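Local coordinates for cell envelope-related transcriptional attenuator domain-containing protein (Eubacterium siraeum, PDB 4OBM) that is of uncharacterised function but belongs to the LytR-CpsA-Psr family, whose members probably attach glycopolymers to the bacterial cell wall, at residues A32-T37 with R99-T104. Residues are numbered along the deposited sequence; the frame is centred on the assembly and turned at random.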
loop_
_atom_site.group_PDB
_atom_site.type_symbol
_atom_site.label_atom_id
_atom_site.label_comp_id
_atom_site.label_asym_id
_atom_site.label_seq_id
_atom_site.Cartn_x
_atom_site.Cartn_y
_atom_site.Cartn_z
ATOM N N ALA A 32 5.752 10.714 -10.507
ATOM C CA ALA A 32 5.451 12.142 -10.489
ATOM C C ALA A 32 4.344 12.439 -11.518
ATOM O O ALA A 32 3.452 13.248 -11.264
ATOM C CB ALA A 32 6.712 12.944 -10.794
ATOM N N ASP A 33 4.380 11.715 -12.651
ATOM C CA ASP A 33 3.475 11.837 -13.793
ATOM C C ASP A 33 3.541 10.561 -14.660
ATOM O O ASP A 33 4.320 9.663 -14.344
ATOM C CB ASP A 33 3.849 13.094 -14.617
ATOM C CG ASP A 33 5.306 13.168 -15.045
ATOM O OD1 ASP A 33 5.849 12.136 -15.507
ATOM O OD2 ASP A 33 5.890 14.267 -14.959
ATOM N N ASN A 34 2.774 10.498 -15.772
ATOM C CA ASN A 34 2.689 9.323 -16.666
ATOM C C ASN A 34 3.975 9.021 -17.508
ATOM O O ASN A 34 4.064 7.963 -18.142
ATOM C CB ASN A 34 1.507 9.474 -17.612
ATOM C CG ASN A 34 0.150 9.419 -16.948
ATOM O OD1 ASN A 34 -0.709 10.269 -17.195
ATOM N ND2 ASN A 34 -0.110 8.376 -16.160
ATOM N N ASP A 35 4.946 9.925 -17.517
ATOM C CA ASP A 35 6.171 9.712 -18.273
ATOM C C ASP A 35 7.270 9.065 -17.439
ATOM O O ASP A 35 8.076 8.311 -17.982
ATOM C CB ASP A 35 6.676 11.042 -18.838
ATOM C CG ASP A 35 5.685 11.754 -19.745
ATOM O OD1 ASP A 35 5.023 11.064 -20.570
ATOM O OD2 ASP A 35 5.630 13.001 -19.690
ATOM N N LYS A 36 7.297 9.348 -16.131
ATOM C CA LYS A 36 8.341 8.904 -15.213
ATOM C C LYS A 36 8.081 7.547 -14.573
ATOM O O LYS A 36 6.942 7.113 -14.414
ATOM C CB LYS A 36 8.563 9.946 -14.101
ATOM C CG LYS A 36 9.309 11.168 -14.579
ATOM C CD LYS A 36 8.878 12.415 -13.853
ATOM C CE LYS A 36 9.414 13.667 -14.507
ATOM N NZ LYS A 36 8.897 13.880 -15.902
ATOM N N THR A 37 9.185 6.891 -14.201
ATOM C CA THR A 37 9.230 5.617 -13.504
ATOM C C THR A 37 8.775 5.830 -12.084
ATOM O O THR A 37 9.222 6.805 -11.468
ATOM C CB THR A 37 10.682 5.086 -13.514
ATOM O OG1 THR A 37 11.293 5.368 -14.773
ATOM C CG2 THR A 37 10.780 3.611 -13.158
ATOM N N ARG A 99 -0.749 2.147 -10.563
ATOM C CA ARG A 99 0.327 3.131 -10.613
ATOM C C ARG A 99 -0.316 4.489 -10.557
ATOM O O ARG A 99 -1.025 4.883 -11.490
ATOM C CB ARG A 99 1.247 2.995 -11.845
ATOM C CG ARG A 99 2.247 4.164 -11.937
ATOM C CD ARG A 99 2.928 4.255 -13.285
ATOM N NE ARG A 99 3.698 3.045 -13.526
ATOM C CZ ARG A 99 4.581 2.884 -14.496
ATOM N NH1 ARG A 99 4.836 3.878 -15.345
ATOM N NH2 ARG A 99 5.219 1.735 -14.627
ATOM N N PHE A 100 -0.108 5.182 -9.437
ATOM C CA PHE A 100 -0.621 6.527 -9.234
ATOM C C PHE A 100 0.347 7.524 -9.801
ATOM O O PHE A 100 1.515 7.202 -9.973
ATOM C CB PHE A 100 -0.810 6.815 -7.727
ATOM C CG PHE A 100 -1.938 6.065 -7.069
ATOM C CD1 PHE A 100 -3.253 6.506 -7.191
ATOM C CD2 PHE A 100 -1.684 4.938 -6.291
ATOM C CE1 PHE A 100 -4.298 5.805 -6.591
ATOM C CE2 PHE A 100 -2.732 4.242 -5.683
ATOM C CZ PHE A 100 -4.030 4.683 -5.832
ATOM N N THR A 101 -0.128 8.746 -10.053
ATOM C CA THR A 101 0.725 9.876 -10.406
ATOM C C THR A 101 0.523 10.922 -9.307
ATOM O O THR A 101 -0.367 10.745 -8.456
ATOM C CB THR A 101 0.407 10.420 -11.791
ATOM O OG1 THR A 101 -0.905 10.981 -11.728
ATOM C CG2 THR A 101 0.546 9.354 -12.913
ATOM N N LYS A 102 1.277 12.042 -9.342
ATOM C CA LYS A 102 1.049 13.088 -8.335
ATOM C C LYS A 102 -0.419 13.513 -8.379
ATOM O O LYS A 102 -1.069 13.619 -7.338
ATOM C CB LYS A 102 1.985 14.297 -8.548
ATOM C CG LYS A 102 1.620 15.521 -7.727
ATOM C CD LYS A 102 2.624 16.605 -7.874
ATOM C CE LYS A 102 2.212 17.830 -7.080
ATOM N NZ LYS A 102 3.297 18.845 -7.053
ATOM N N SER A 103 -0.934 13.676 -9.608
ATOM C CA SER A 103 -2.289 14.102 -9.917
ATOM C C SER A 103 -3.371 13.097 -9.445
ATOM O O SER A 103 -4.311 13.509 -8.763
ATOM C CB SER A 103 -2.415 14.348 -11.419
ATOM O OG SER A 103 -3.704 14.827 -11.756
ATOM N N THR A 104 -3.253 11.802 -9.815
ATOM C CA THR A 104 -4.289 10.819 -9.477
ATOM C C THR A 104 -4.302 10.477 -7.966
ATOM O O THR A 104 -5.395 10.365 -7.401
ATOM C CB THR A 104 -4.249 9.571 -10.381
ATOM O OG1 THR A 104 -3.081 8.798 -10.136
ATOM C CG2 THR A 104 -4.357 9.921 -11.860
HETATM O O HOH W 1 4.302 6.626 -15.337
#
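R99 reaches across to K36 through one water where strand 94-100 gives way to helix 102-112, whose start is closed by a capping box and flanked by the loop after parallel strand 24-30. With CG anti to its backbone N (chi1 173°) and a bend at chi3, the R99 chain places NH1 2.8 Å from the water oxygen, which lies at the guanidinium edge, in plane; the water donates in turn to K36 O. An arginine suits this place because it can serve the water through NH1 while NE makes a salt bridge with E79 on helix 70-90. T101 is the N-cap: OG1 accepts from T104 N at 3.1 Å, and T101 N donates to T104 OG1 in return. The branched side chain of T101 does two jobs: while OG1 caps the helix, CG2 packs 3.5 Å from N34 ND2 and lies against the D33 backbone. A glycine here would probably leave T104 N without its cap and open a gap beside D33 and N34. K102 N donates to A32 O at 3.1 Å, from above the carbonyl plane, the one direct hydrogen bond between the segments. Across the contact, D33 forms an Asx turn, OD1 accepting from D35 N and K36 N, while OD2 offers its syn lone pair to K36 NZ at 3.2 Å.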